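Long-range contacts in blood group a-and b-cleaving endo-beta-galactosidase (Streptococcus pneumoniae, PDB 2YGL), which probably binds host glycans through tandem family 51 carbohydrate-binding modules attached to an enzyme that cleaves blood group A and B antigens: residues Gly79-Ile87 against Ala132-Pro140; Ile228-Glu236 against Ile308-Leu316. All blocks are in the same frame, centred on the assembly; numbering follows the deposited sequence.

Overall arrangement
The chain folds as two NPCBM/NEW2 modules in series, each built from antiparallel sheets, and one contact is taken from each. From the N terminus, contact 1 comes first: Gly-79-Ile-87 and Ala-132-Pro-140 pair as adjacent strands, closing a loop of 44 residues that contains the hairpin strands 105-110 and 113-117. Only after it has closed does contact 2 open, across 71 intervening residues. The loops neither nest nor cross. The centres of the two contacts lie about 43 Å apart, on opposite sides of the chain's centre. Contact 1 joins neighbouring strands of one sheet in the first module; contact 2 joins the 228-239 hairpin to the lead-in of strand 315-320 in the second.

Contact 1. Residues Gly79-Ile87 against Ala132-Pro140; sequences GFEKFETYI and AQFISVTIP
Tyr-86 and Phe-134 meet on one face of an antiparallel strand pair, a worked case of how a beta-sandwich strand divides its side chains between surface and core. Phe-134 brings CD1 over the centre of the Tyr-86 ring, 3.6 Å from Tyr-86 CZ, and the two rings meet obliquely, their planes 46° apart. On the same face Ser-136 OG donates to Glu-84 OE2 over 2.7 Å; Glu-84 OE2 accepts on its anti lone pair, the one away from OE1. Glu-84 OE1 lies in the plane of the Phe-134 ring, at its edge near CZ, so carboxylate, hydroxyl and aromatic ring form one continuous surface cluster.

The other face is mostly apolar. Phe-83 and Val-137 run side by side, CB to CG2 3.9 Å, and Val-137 CG2 sits at the edge of the phenyl ring. Ile-135 CD1 touches both Thr-85 CG2 and Ile-87 CG2, 3.8 Å from each; a chi1 of -57° and an extended chi2 carry it out to these methyls. The buried polar exception is the Thr-85 hydroxyl, satisfied by Ala-164 O. Farther along, Ile-139 CD1 closes on Phe-83 CB at 4.0 Å.

Backbone bonds set this register. Ile-135 N reaches Thr-85 O over 2.7 Å, almost straight at hydrogen (176°), and reciprocal pairs continue at Phe-83 with Val-137 and Ile-87 with Gln-133. At the end, Ile-139 N approaches Glu-81 O from above the carbonyl plane, where Glu-81 and Lys-82 form a classic beta bulge opposite Ile-169.

Strand 82-87 pairs with 133-138 along one edge and with 160-171 along the other. Lys-55 makes a cation-pi contact with Tyr-86, and the mostly apolar face packs on Ile-106, Ile-108, Ile-110 and Tyr-116 of strands 105-110 and 113-117 in the second sheet.

Contact 2. Residues Ile228-Glu236 against Ile308-Leu316; sequences IKLLIDGKE and IKYDTSAFL
Leu-231 O accepts the backbone N-H of Ala-314 at 2.7 Å, the one direct backbone-to-backbone hydrogen bond between the segments, next to a type I' turn from Ile-232 to Lys-235. The Ala-314 methyl packs against Leu-230 and Ile-232, with Leu-231 O also close to it: Leu-230 CD1 lies 3.8 Å from Ala-314 CB, and Ile-232 CD1 comes to 3.9 Å from the same carbon. Ile-232 starts out pointing away, but its chi2 of -70° folds CD1 back to the methyl. Leu-231 reaches along the other segment instead, its CD1 3.5 Å from Asp-311 O.

The exposed turn is held by polar atoms. Ser-313 OG, set beside its own backbone N by a chi1 of -81°, accepts from Gly-234 N over 3.3 Å, a long and moderately bent bond. A water accepts from Asp-233 N and donates to Ala-314 O, 2.7 Å from that oxygen. Within Ile-308-Leu-316, Lys-309 N donates to Thr-312 OG1 across a type I turn, and Tyr-310 stacks on His-277 while its OH bonds to Arg-273 O.

Two turn amides thus find partners across the contact, Gly-234 N the Ser-313 hydroxyl and Asp-233 N a water itself bound to Ala-314 O. The chemistry is that of a loop docked by one short backbone bond, a serine hydroxyl and a water, with a methyl packed beside them, joining the hairpin 228-239 to the start of strand 315-320 at the module's surface.

Contact 1. Residues Gly79-Ile87 against Ala132-Pro140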
ATOM      1  N   GLY A  79      -2.322  -6.893  -0.938  1.00 27.04           N
ATOM      2  CA  GLY A  79      -2.208  -5.814   0.037  1.00 26.53           C
ATOM      3  C   GLY A  79      -3.497  -5.400   0.729  1.00 26.24           C
ATOM      4  O   GLY A  79      -3.608  -4.266   1.201  1.00 26.19           O
ATOM      5  N   PHE A  80      -4.470  -6.308   0.797  1.00 25.84           N
ATOM      6  CA  PHE A  80      -5.719  -6.034   1.513  1.00 25.40           C
ATOM      7  C   PHE A  80      -5.482  -5.961   3.017  1.00 25.19           C
ATOM      8  O   PHE A  80      -4.645  -6.684   3.558  1.00 25.04           O
ATOM      9  CB  PHE A  80      -6.794  -7.076   1.187  1.00 25.39           C
ATOM     10  CG  PHE A  80      -7.256  -7.051  -0.244  1.00 25.08           C
ATOM     11  CD1 PHE A  80      -7.835  -5.904  -0.786  1.00 24.95           C
ATOM     12  CD2 PHE A  80      -7.127  -8.179  -1.048  1.00 24.94           C
ATOM     13  CE1 PHE A  80      -8.266  -5.880  -2.112  1.00 24.99           C
ATOM     14  CE2 PHE A  80      -7.557  -8.164  -2.373  1.00 24.81           C
ATOM     15  CZ  PHE A  80      -8.126  -7.011  -2.906  1.00 24.92           C
ATOM     16  N   GLU A  81      -6.226  -5.084   3.683  1.00 25.03           N
ATOM     17  CA  GLU A  81      -6.023  -4.813   5.104  1.00 24.92           C
ATOM     18  C   GLU A  81      -7.198  -5.279   5.963  1.00 24.66           C
ATOM     19  O   GLU A  81      -7.013  -5.655   7.123  1.00 24.48           O
ATOM     20  CB  GLU A  81      -5.768  -3.319   5.322  1.00 24.99           C
ATOM     21  CG  GLU A  81      -4.503  -2.800   4.640  1.00 25.77           C
ATOM     22  CD  GLU A  81      -4.516  -1.295   4.411  1.00 26.95           C
ATOM     23  OE1 GLU A  81      -5.087  -0.556   5.243  1.00 27.63           O
ATOM     24  OE2 GLU A  81      -3.946  -0.851   3.392  1.00 27.55           O
ATOM     25  N   LYS A  82      -8.400  -5.244   5.390  1.00 24.32           N
ATOM     26  CA  LYS A  82      -9.618  -5.614   6.108  1.00 24.17           C
ATOM     27  C   LYS A  82     -10.572  -6.420   5.238  1.00 23.74           C
ATOM     28  O   LYS A  82     -10.590  -6.277   4.010  1.00 23.67           O
ATOM     29  CB  LYS A  82     -10.346  -4.364   6.628  1.00 24.31           C
ATOM     30  CG  LYS A  82      -9.640  -3.631   7.767  1.00 25.54           C
ATOM     31  CD  LYS A  82     -10.214  -2.231   7.972  1.00 26.98           C
ATOM     32  CE  LYS A  82     -11.296  -2.203   9.042  1.00 28.23           C
ATOM     33  NZ  LYS A  82     -10.720  -2.199  10.419  1.00 29.16           N
ATOM     34  N   PHE A  83     -11.361  -7.271   5.889  1.00 23.12           N
ATOM     35  CA  PHE A  83     -12.493  -7.927   5.251  1.00 22.77           C
ATOM     36  C   PHE A  83     -13.764  -7.555   6.004  1.00 22.52           C
ATOM     37  O   PHE A  83     -13.814  -7.649   7.233  1.00 22.54           O
ATOM     38  CB  PHE A  83     -12.308  -9.448   5.221  1.00 22.63           C
ATOM     39  CG  PHE A  83     -13.543 -10.202   4.803  1.00 22.37           C
ATOM     40  CD1 PHE A  83     -13.960 -10.201   3.473  1.00 21.64           C
ATOM     41  CD2 PHE A  83     -14.294 -10.911   5.740  1.00 22.12           C
ATOM     42  CE1 PHE A  83     -15.104 -10.890   3.082  1.00 21.72           C
ATOM     43  CE2 PHE A  83     -15.440 -11.608   5.360  1.00 21.74           C
ATOM     44  CZ  PHE A  83     -15.845 -11.597   4.028  1.00 21.58           C
ATOM     45  N   GLU A  84     -14.783  -7.124   5.266  1.00 22.17           N
ATOM     46  CA  GLU A  84     -16.052  -6.731   5.874  1.00 21.87           C
ATOM     47  C   GLU A  84     -17.255  -7.304   5.133  1.00 21.49           C
ATOM     48  O   GLU A  84     -17.290  -7.310   3.901  1.00 21.40           O
ATOM     49  CB  GLU A  84     -16.150  -5.206   5.997  1.00 21.89           C
ATOM     50  CG  GLU A  84     -15.171  -4.624   7.020  1.00 22.21           C
ATOM     51  CD  GLU A  84     -15.350  -3.141   7.267  1.00 22.98           C
ATOM     52  OE1 GLU A  84     -16.001  -2.457   6.449  1.00 22.66           O
ATOM     53  OE2 GLU A  84     -14.831  -2.657   8.292  1.00 24.40           O
ATOM     54  N   THR A  85     -18.228  -7.793   5.904  1.00 21.16           N
ATOM     55  CA  THR A  85     -19.460  -8.378   5.362  1.00 20.69           C
ATOM     56  C   THR A  85     -20.548  -8.497   6.428  1.00 20.54           C
ATOM     57  O   THR A  85     -20.257  -8.514   7.628  1.00 20.44           O
ATOM     58  CB  THR A  85     -19.208  -9.779   4.724  1.00 20.74           C
ATOM     59  OG1 THR A  85     -20.341 -10.165   3.936  1.00 20.67           O
ATOM     60  CG2 THR A  85     -18.946 -10.843   5.786  1.00 20.50           C
ATOM     61  N   TYR A  86     -21.798  -8.565   5.976  1.00 20.12           N
ATOM     62  CA  TYR A  86     -22.926  -8.912   6.831  1.00 20.09           C
ATOM     63  C   TYR A  86     -23.307 -10.361   6.544  1.00 19.53           C
ATOM     64  O   TYR A  86     -23.392 -10.765   5.384  1.00 19.78           O
ATOM     65  CB  TYR A  86     -24.126  -8.004   6.547  1.00 20.44           C
ATOM     66  CG  TYR A  86     -23.911  -6.547   6.897  1.00 21.84           C
ATOM     67  CD1 TYR A  86     -23.322  -5.671   5.983  1.00 22.90           C
ATOM     68  CD2 TYR A  86     -24.307  -6.042   8.136  1.00 23.04           C
ATOM     69  CE1 TYR A  86     -23.124  -4.333   6.294  1.00 24.43           C
ATOM     70  CE2 TYR A  86     -24.114  -4.698   8.458  1.00 24.57           C
ATOM     71  CZ  TYR A  86     -23.521  -3.852   7.531  1.00 25.01           C
ATOM     72  OH  TYR A  86     -23.323  -2.524   7.831  1.00 26.43           O
ATOM     73  N   ILE A  87     -23.532 -11.140   7.596  1.00 18.71           N
ATOM     74  CA  ILE A  87     -23.920 -12.542   7.436  1.00 18.04           C
ATOM     75  C   ILE A  87     -25.280 -12.851   8.046  1.00 17.65           C
ATOM     76  O   ILE A  87     -25.687 -12.238   9.031  1.00 17.43           O
ATOM     77  CB  ILE A  87     -22.856 -13.534   8.000  1.00 17.86           C
ATOM     78  CG1 ILE A  87     -22.514 -13.208   9.464  1.00 17.79           C
ATOM     79  CG2 ILE A  87     -21.617 -13.549   7.111  1.00 17.54           C
ATOM     80  CD1 ILE A  87     -21.798 -14.332  10.205  1.00 17.61           C
ATOM     81  N   ALA A 132     -28.875  -9.964  11.182  1.00 21.28           N
ATOM     82  CA  ALA A 132     -27.549 -10.058  10.567  1.00 21.56           C
ATOM     83  C   ALA A 132     -26.412  -9.715  11.525  1.00 21.88           C
ATOM     84  O   ALA A 132     -26.554  -8.840  12.378  1.00 21.88           O
ATOM     85  CB  ALA A 132     -27.482  -9.170   9.336  1.00 21.65           C
ATOM     86  N   GLN A 133     -25.291 -10.418  11.384  1.00 22.31           N
ATOM     87  CA  GLN A 133     -24.063 -10.072  12.096  1.00 22.80           C
ATOM     88  C   GLN A 133     -23.083  -9.410  11.135  1.00 23.05           C
ATOM     89  O   GLN A 133     -22.900  -9.878  10.008  1.00 22.87           O
ATOM     90  CB  GLN A 133     -23.418 -11.312  12.726  1.00 22.91           C
ATOM     91  CG  GLN A 133     -24.177 -11.894  13.920  1.00 23.73           C
ATOM     92  CD  GLN A 133     -24.051 -11.050  15.184  1.00 24.48           C
ATOM     93  OE1 GLN A 133     -23.129 -10.248  15.327  1.00 24.80           O
ATOM     94  NE2 GLN A 133     -24.978 -11.242  16.110  1.00 25.09           N
ATOM     95  N   PHE A 134     -22.464  -8.320  11.586  1.00 23.46           N
ATOM     96  CA  PHE A 134     -21.449  -7.613  10.808  1.00 23.87           C
ATOM     97  C   PHE A 134     -20.058  -8.113  11.177  1.00 24.28           C
ATOM     98  O   PHE A 134     -19.699  -8.160  12.357  1.00 24.59           O
ATOM     99  CB  PHE A 134     -21.552  -6.097  11.032  1.00 23.89           C
ATOM    100  CG  PHE A 134     -20.515  -5.289  10.286  1.00 23.89           C
ATOM    101  CD1 PHE A 134     -20.531  -5.217   8.894  1.00 23.64           C
ATOM    102  CD2 PHE A 134     -19.536  -4.585  10.981  1.00 23.98           C
ATOM    103  CE1 PHE A 134     -19.579  -4.467   8.206  1.00 24.01           C
ATOM    104  CE2 PHE A 134     -18.577  -3.829  10.303  1.00 24.00           C
ATOM    105  CZ  PHE A 134     -18.600  -3.770   8.911  1.00 23.99           C
ATOM    106  N   ILE A 135     -19.289  -8.496  10.163  1.00 24.56           N
ATOM    107  CA  ILE A 135     -17.923  -8.968  10.351  1.00 24.98           C
ATOM    108  C   ILE A 135     -16.939  -7.902   9.877  1.00 25.34           C
ATOM    109  O   ILE A 135     -17.079  -7.358   8.777  1.00 25.43           O
ATOM    110  CB  ILE A 135     -17.646 -10.293   9.579  1.00 24.92           C
ATOM    111  CG1 ILE A 135     -18.627 -11.394   9.998  1.00 24.99           C
ATOM    112  CG2 ILE A 135     -16.200 -10.758   9.792  1.00 25.11           C
ATOM    113  CD1 ILE A 135     -18.572 -12.630   9.118  1.00 24.91           C
ATOM    114  N   SER A 136     -15.956  -7.604  10.721  1.00 25.63           N
ATOM    115  CA  SER A 136     -14.831  -6.761  10.339  1.00 26.02           C
ATOM    116  C   SER A 136     -13.554  -7.341  10.938  1.00 26.45           C
ATOM    117  O   SER A 136     -13.321  -7.244  12.146  1.00 26.50           O
ATOM    118  CB  SER A 136     -15.048  -5.316  10.790  1.00 25.96           C
ATOM    119  OG  SER A 136     -14.103  -4.455  10.182  1.00 25.68           O
ATOM    120  N   VAL A 137     -12.749  -7.975  10.090  1.00 26.92           N
ATOM    121  CA  VAL A 137     -11.501  -8.599  10.528  1.00 27.42           C
ATOM    122  C   VAL A 137     -10.284  -8.004   9.826  1.00 27.77           C
ATOM    123  O   VAL A 137     -10.351  -7.634   8.651  1.00 27.75           O
ATOM    124  CB  VAL A 137     -11.506 -10.147  10.346  1.00 27.39           C
ATOM    125  CG1 VAL A 137     -12.430 -10.806  11.360  1.00 27.52           C
ATOM    126  CG2 VAL A 137     -11.883 -10.542   8.919  1.00 27.28           C
ATOM    127  N   THR A 138      -9.179  -7.916  10.562  1.00 28.16           N
ATOM    128  CA  THR A 138      -7.909  -7.458  10.013  1.00 28.79           C
ATOM    129  C   THR A 138      -7.259  -8.588   9.214  1.00 29.13           C
ATOM    130  O   THR A 138      -7.279  -9.748   9.630  1.00 29.21           O
ATOM    131  CB  THR A 138      -6.946  -6.978  11.129  1.00 28.73           C
ATOM    132  OG1 THR A 138      -7.645  -6.107  12.026  1.00 29.05           O
ATOM    133  CG2 THR A 138      -5.758  -6.226  10.541  1.00 28.86           C
ATOM    134  N   ILE A 139      -6.705  -8.241   8.059  1.00 29.61           N
ATOM    135  CA  ILE A 139      -5.970  -9.189   7.229  1.00 30.15           C
ATOM    136  C   ILE A 139      -4.469  -8.959   7.421  1.00 30.65           C
ATOM    137  O   ILE A 139      -3.996  -7.827   7.275  1.00 30.76           O
ATOM    138  CB  ILE A 139      -6.374  -9.054   5.737  1.00 30.10           C
ATOM    139  CG1 ILE A 139      -7.790  -9.597   5.527  1.00 30.29           C
ATOM    140  CG2 ILE A 139      -5.385  -9.776   4.823  1.00 29.79           C
ATOM    141  CD1 ILE A 139      -8.412  -9.211   4.203  1.00 30.41           C
ATOM    142  N   PRO A 140      -3.719 -10.026   7.769  1.00 31.08           N
ATOM    143  CA  PRO A 140      -2.262  -9.935   7.913  1.00 31.38           C
ATOM    144  C   PRO A 140      -1.602  -9.581   6.585  1.00 31.74           C
ATOM    145  O   PRO A 140      -2.068 -10.017   5.531  1.00 31.80           O
ATOM    146  CB  PRO A 140      -1.860 -11.352   8.344  1.00 31.37           C
ATOM    147  CG  PRO A 140      -3.104 -11.955   8.900  1.00 31.23           C
ATOM    148  CD  PRO A 140      -4.209 -11.383   8.075  1.00 31.13           C
TER

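Contact 2. Residues Ile228-Glu236 against Ile308-Leu316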
ATOM      1  N   ILE A 228      20.801  14.074 -14.470  1.00 19.18           N
ATOM      2  CA  ILE A 228      21.403  13.371 -13.340  1.00 19.50           C
ATOM      3  C   ILE A 228      21.481  11.875 -13.657  1.00 19.91           C
ATOM      4  O   ILE A 228      20.528  11.295 -14.179  1.00 19.86           O
ATOM      5  CB  ILE A 228      20.601  13.637 -12.038  1.00 19.55           C
ATOM      6  CG1 ILE A 228      20.924  15.035 -11.501  1.00 19.16           C
ATOM      7  CG2 ILE A 228      20.868  12.560 -10.980  1.00 19.15           C
ATOM      8  CD1 ILE A 228      19.885  15.597 -10.550  1.00 18.64           C
ATOM      9  N   LYS A 229      22.628  11.268 -13.368  1.00 20.40           N
ATOM     10  CA  LYS A 229      22.850   9.857 -13.665  1.00 21.06           C
ATOM     11  C   LYS A 229      23.497   9.160 -12.474  1.00 21.40           C
ATOM     12  O   LYS A 229      24.480   9.649 -11.916  1.00 21.28           O
ATOM     13  CB  LYS A 229      23.718   9.706 -14.922  1.00 20.96           C
ATOM     14  CG  LYS A 229      23.655   8.328 -15.579  1.00 21.54           C
ATOM     15  CD  LYS A 229      24.657   8.194 -16.735  1.00 21.78           C
ATOM     16  CE  LYS A 229      24.225   8.983 -17.968  1.00 21.86           C
ATOM     17  NZ  LYS A 229      25.246   8.936 -19.059  1.00 22.88           N
ATOM     18  N   LEU A 230      22.932   8.018 -12.094  1.00 22.08           N
ATOM     19  CA  LEU A 230      23.384   7.261 -10.932  1.00 22.84           C
ATOM     20  C   LEU A 230      23.531   5.771 -11.231  1.00 23.72           C
ATOM     21  O   LEU A 230      23.000   5.276 -12.227  1.00 23.65           O
ATOM     22  CB  LEU A 230      22.401   7.457  -9.771  1.00 22.74           C
ATOM     23  CG  LEU A 230      22.469   8.787  -9.017  1.00 22.29           C
ATOM     24  CD1 LEU A 230      21.243   8.979  -8.138  1.00 21.86           C
ATOM     25  CD2 LEU A 230      23.740   8.840  -8.191  1.00 21.35           C
ATOM     26  N   LEU A 231      24.267   5.067 -10.372  1.00 24.71           N
ATOM     27  CA  LEU A 231      24.290   3.609 -10.389  1.00 25.89           C
ATOM     28  C   LEU A 231      23.135   3.084  -9.553  1.00 26.61           C
ATOM     29  O   LEU A 231      23.054   3.357  -8.354  1.00 26.64           O
ATOM     30  CB  LEU A 231      25.606   3.058  -9.828  1.00 25.88           C
ATOM     31  CG  LEU A 231      26.803   2.788 -10.740  1.00 26.49           C
ATOM     32  CD1 LEU A 231      27.922   2.155  -9.923  1.00 26.55           C
ATOM     33  CD2 LEU A 231      26.437   1.887 -11.922  1.00 26.76           C
ATOM     34  N   ILE A 232      22.233   2.354 -10.201  1.00 27.52           N
ATOM     35  CA  ILE A 232      21.158   1.655  -9.510  1.00 28.47           C
ATOM     36  C   ILE A 232      21.364   0.164  -9.761  1.00 29.05           C
ATOM     37  O   ILE A 232      21.298  -0.293 -10.907  1.00 29.14           O
ATOM     38  CB  ILE A 232      19.746   2.093 -10.000  1.00 28.37           C
ATOM     39  CG1 ILE A 232      19.596   3.628 -10.025  1.00 28.65           C
ATOM     40  CG2 ILE A 232      18.647   1.420  -9.162  1.00 28.75           C
ATOM     41  CD1 ILE A 232      19.537   4.317  -8.658  1.00 28.40           C
ATOM     42  N   ASP A 233      21.636  -0.574  -8.685  1.00 29.84           N
ATOM     43  CA  ASP A 233      21.939  -2.012  -8.749  1.00 30.60           C
ATOM     44  C   ASP A 233      23.014  -2.335  -9.793  1.00 30.78           C
ATOM     45  O   ASP A 233      22.851  -3.248 -10.609  1.00 31.01           O
ATOM     46  CB  ASP A 233      20.662  -2.836  -8.994  1.00 30.77           C
ATOM     47  CG  ASP A 233      19.680  -2.761  -7.833  1.00 31.66           C
ATOM     48  OD1 ASP A 233      20.082  -3.035  -6.680  1.00 32.91           O
ATOM     49  OD2 ASP A 233      18.497  -2.438  -8.076  1.00 33.04           O
ATOM     50  N   GLY A 234      24.103  -1.567  -9.770  1.00 30.92           N
ATOM     51  CA  GLY A 234      25.216  -1.754 -10.702  1.00 30.90           C
ATOM     52  C   GLY A 234      24.933  -1.350 -12.143  1.00 30.99           C
ATOM     53  O   GLY A 234      25.710  -1.676 -13.044  1.00 31.19           O
ATOM     54  N   LYS A 235      23.833  -0.633 -12.362  1.00 30.82           N
ATOM     55  CA  LYS A 235      23.442  -0.196 -13.704  1.00 30.63           C
ATOM     56  C   LYS A 235      23.199   1.313 -13.740  1.00 30.08           C
ATOM     57  O   LYS A 235      22.512   1.855 -12.874  1.00 30.19           O
ATOM     58  CB  LYS A 235      22.181  -0.941 -14.154  1.00 30.88           C
ATOM     59  CG  LYS A 235      22.085  -1.188 -15.655  1.00 32.11           C
ATOM     60  CD  LYS A 235      22.949  -2.381 -16.087  1.00 33.51           C
ATOM     61  CE  LYS A 235      22.403  -3.051 -17.344  1.00 34.39           C
ATOM     62  NZ  LYS A 235      22.364  -2.135 -18.521  1.00 35.14           N
ATOM     63  N   GLU A 236      23.758   1.979 -14.748  1.00 29.45           N
ATOM     64  CA  GLU A 236      23.614   3.427 -14.896  1.00 28.84           C
ATOM     65  C   GLU A 236      22.198   3.804 -15.317  1.00 28.26           C
ATOM     66  O   GLU A 236      21.665   3.262 -16.289  1.00 28.13           O
ATOM     67  CB  GLU A 236      24.640   3.992 -15.884  1.00 28.95           C
ATOM     68  CG  GLU A 236      26.072   4.009 -15.354  1.00 29.55           C
ATOM     69  CD  GLU A 236      27.015   4.873 -16.185  1.00 30.23           C
ATOM     70  OE1 GLU A 236      26.758   5.072 -17.392  1.00 30.62           O
ATOM     71  OE2 GLU A 236      28.025   5.352 -15.629  1.00 30.33           O
ATOM     72  N   ILE A 308      30.289   6.474   1.476  1.00 21.96           N
ATOM     73  CA  ILE A 308      30.091   5.883   0.151  1.00 21.84           C
ATOM     74  C   ILE A 308      31.185   6.321  -0.825  1.00 21.93           C
ATOM     75  O   ILE A 308      31.890   7.306  -0.586  1.00 21.65           O
ATOM     76  CB  ILE A 308      28.690   6.224  -0.449  1.00 21.87           C
ATOM     77  CG1 ILE A 308      28.547   7.733  -0.695  1.00 21.70           C
ATOM     78  CG2 ILE A 308      27.562   5.677   0.445  1.00 22.00           C
ATOM     79  CD1 ILE A 308      27.400   8.120  -1.614  1.00 21.85           C
ATOM     80  N   LYS A 309      31.313   5.584  -1.926  1.00 21.98           N
ATOM     81  CA  LYS A 309      32.265   5.925  -2.980  1.00 22.19           C
ATOM     82  C   LYS A 309      31.563   6.090  -4.328  1.00 22.15           C
ATOM     83  O   LYS A 309      30.357   5.851  -4.445  1.00 22.01           O
ATOM     84  CB  LYS A 309      33.379   4.872  -3.072  1.00 22.18           C
ATOM     85  CG  LYS A 309      34.346   4.885  -1.888  1.00 22.64           C
ATOM     86  CD  LYS A 309      35.402   3.792  -2.013  1.00 22.99           C
ATOM     87  CE  LYS A 309      36.177   3.639  -0.715  1.00 23.62           C
ATOM     88  NZ  LYS A 309      37.146   2.506  -0.764  1.00 24.21           N
ATOM     89  N   TYR A 310      32.324   6.512  -5.335  1.00 22.22           N
ATOM     90  CA  TYR A 310      31.822   6.676  -6.699  1.00 22.38           C
ATOM     91  C   TYR A 310      31.135   5.410  -7.215  1.00 22.65           C
ATOM     92  O   TYR A 310      30.107   5.489  -7.886  1.00 22.68           O
ATOM     93  CB  TYR A 310      32.966   7.085  -7.631  1.00 22.16           C
ATOM     94  CG  TYR A 310      32.582   7.224  -9.089  1.00 21.81           C
ATOM     95  CD1 TYR A 310      32.009   8.401  -9.568  1.00 21.20           C
ATOM     96  CD2 TYR A 310      32.803   6.180  -9.991  1.00 21.25           C
ATOM     97  CE1 TYR A 310      31.660   8.534 -10.907  1.00 21.23           C
ATOM     98  CE2 TYR A 310      32.455   6.302 -11.331  1.00 21.18           C
ATOM     99  CZ  TYR A 310      31.885   7.481 -11.782  1.00 21.08           C
ATOM    100  OH  TYR A 310      31.543   7.612 -13.108  1.00 20.64           O
ATOM    101  N   ASP A 311      31.705   4.253  -6.883  1.00 23.09           N
ATOM    102  CA  ASP A 311      31.189   2.963  -7.342  1.00 23.64           C
ATOM    103  C   ASP A 311      30.015   2.439  -6.508  1.00 23.36           C
ATOM    104  O   ASP A 311      29.387   1.445  -6.877  1.00 23.44           O
ATOM    105  CB  ASP A 311      32.320   1.926  -7.395  1.00 24.16           C
ATOM    106  CG  ASP A 311      32.733   1.436  -6.016  1.00 25.66           C
ATOM    107  OD1 ASP A 311      32.048   0.544  -5.469  1.00 27.90           O
ATOM    108  OD2 ASP A 311      33.750   1.928  -5.484  1.00 28.19           O
ATOM    109  N   THR A 312      29.728   3.097  -5.385  1.00 23.15           N
ATOM    110  CA  THR A 312      28.615   2.697  -4.521  1.00 22.97           C
ATOM    111  C   THR A 312      27.278   2.940  -5.223  1.00 22.99           C
ATOM    112  O   THR A 312      27.021   4.044  -5.720  1.00 22.62           O
ATOM    113  CB  THR A 312      28.641   3.442  -3.161  1.00 22.90           C
ATOM    114  OG1 THR A 312      29.925   3.284  -2.547  1.00 22.68           O
ATOM    115  CG2 THR A 312      27.565   2.906  -2.217  1.00 22.79           C
ATOM    116  N   SER A 313      26.448   1.898  -5.279  1.00 22.96           N
ATOM    117  CA  SER A 313      25.086   2.014  -5.802  1.00 23.15           C
ATOM    118  C   SER A 313      24.308   3.055  -5.009  1.00 22.85           C
ATOM    119  O   SER A 313      24.375   3.082  -3.778  1.00 22.61           O
ATOM    120  CB  SER A 313      24.358   0.667  -5.752  1.00 23.22           C
ATOM    121  OG  SER A 313      24.713  -0.154  -6.853  1.00 24.18           O
ATOM    122  N   ALA A 314      23.587   3.916  -5.722  1.00 22.71           N
ATOM    123  CA  ALA A 314      22.775   4.956  -5.098  1.00 22.73           C
ATOM    124  C   ALA A 314      21.713   4.326  -4.203  1.00 22.70           C
ATOM    125  O   ALA A 314      21.095   3.328  -4.580  1.00 22.74           O
ATOM    126  CB  ALA A 314      22.127   5.840  -6.163  1.00 22.64           C
ATOM    127  N   PHE A 315      21.518   4.896  -3.016  1.00 22.73           N
ATOM    128  CA  PHE A 315      20.554   4.353  -2.053  1.00 22.75           C
ATOM    129  C   PHE A 315      19.235   5.123  -2.046  1.00 22.74           C
ATOM    130  O   PHE A 315      19.209   6.328  -2.311  1.00 22.58           O
ATOM    131  CB  PHE A 315      21.154   4.267  -0.639  1.00 22.71           C
ATOM    132  CG  PHE A 315      21.768   5.552  -0.146  1.00 22.91           C
ATOM    133  CD1 PHE A 315      23.112   5.830  -0.377  1.00 22.68           C
ATOM    134  CD2 PHE A 315      21.010   6.471   0.572  1.00 22.91           C
ATOM    135  CE1 PHE A 315      23.687   7.011   0.081  1.00 22.75           C
ATOM    136  CE2 PHE A 315      21.576   7.657   1.036  1.00 23.03           C
ATOM    137  CZ  PHE A 315      22.918   7.928   0.788  1.00 23.04           C
ATOM    138  N   LEU A 316      18.147   4.413  -1.748  1.00 22.69           N
ATOM    139  CA  LEU A 316      16.829   5.030  -1.653  1.00 22.74           C
ATOM    140  C   LEU A 316      16.618   5.645  -0.277  1.00 22.77           C
ATOM    141  O   LEU A 316      16.747   4.966   0.745  1.00 22.63           O
ATOM    142  CB  LEU A 316      15.716   4.018  -1.962  1.00 22.75           C
ATOM    143  CG  LEU A 316      14.256   4.498  -1.872  1.00 23.00           C
ATOM    144  CD1 LEU A 316      13.962   5.667  -2.816  1.00 23.01           C
ATOM    145  CD2 LEU A 316      13.287   3.353  -2.131  1.00 22.98           C
TER
HETATM  146  O   HOH W   1      20.814   1.104  -6.128  1.00 37.40           O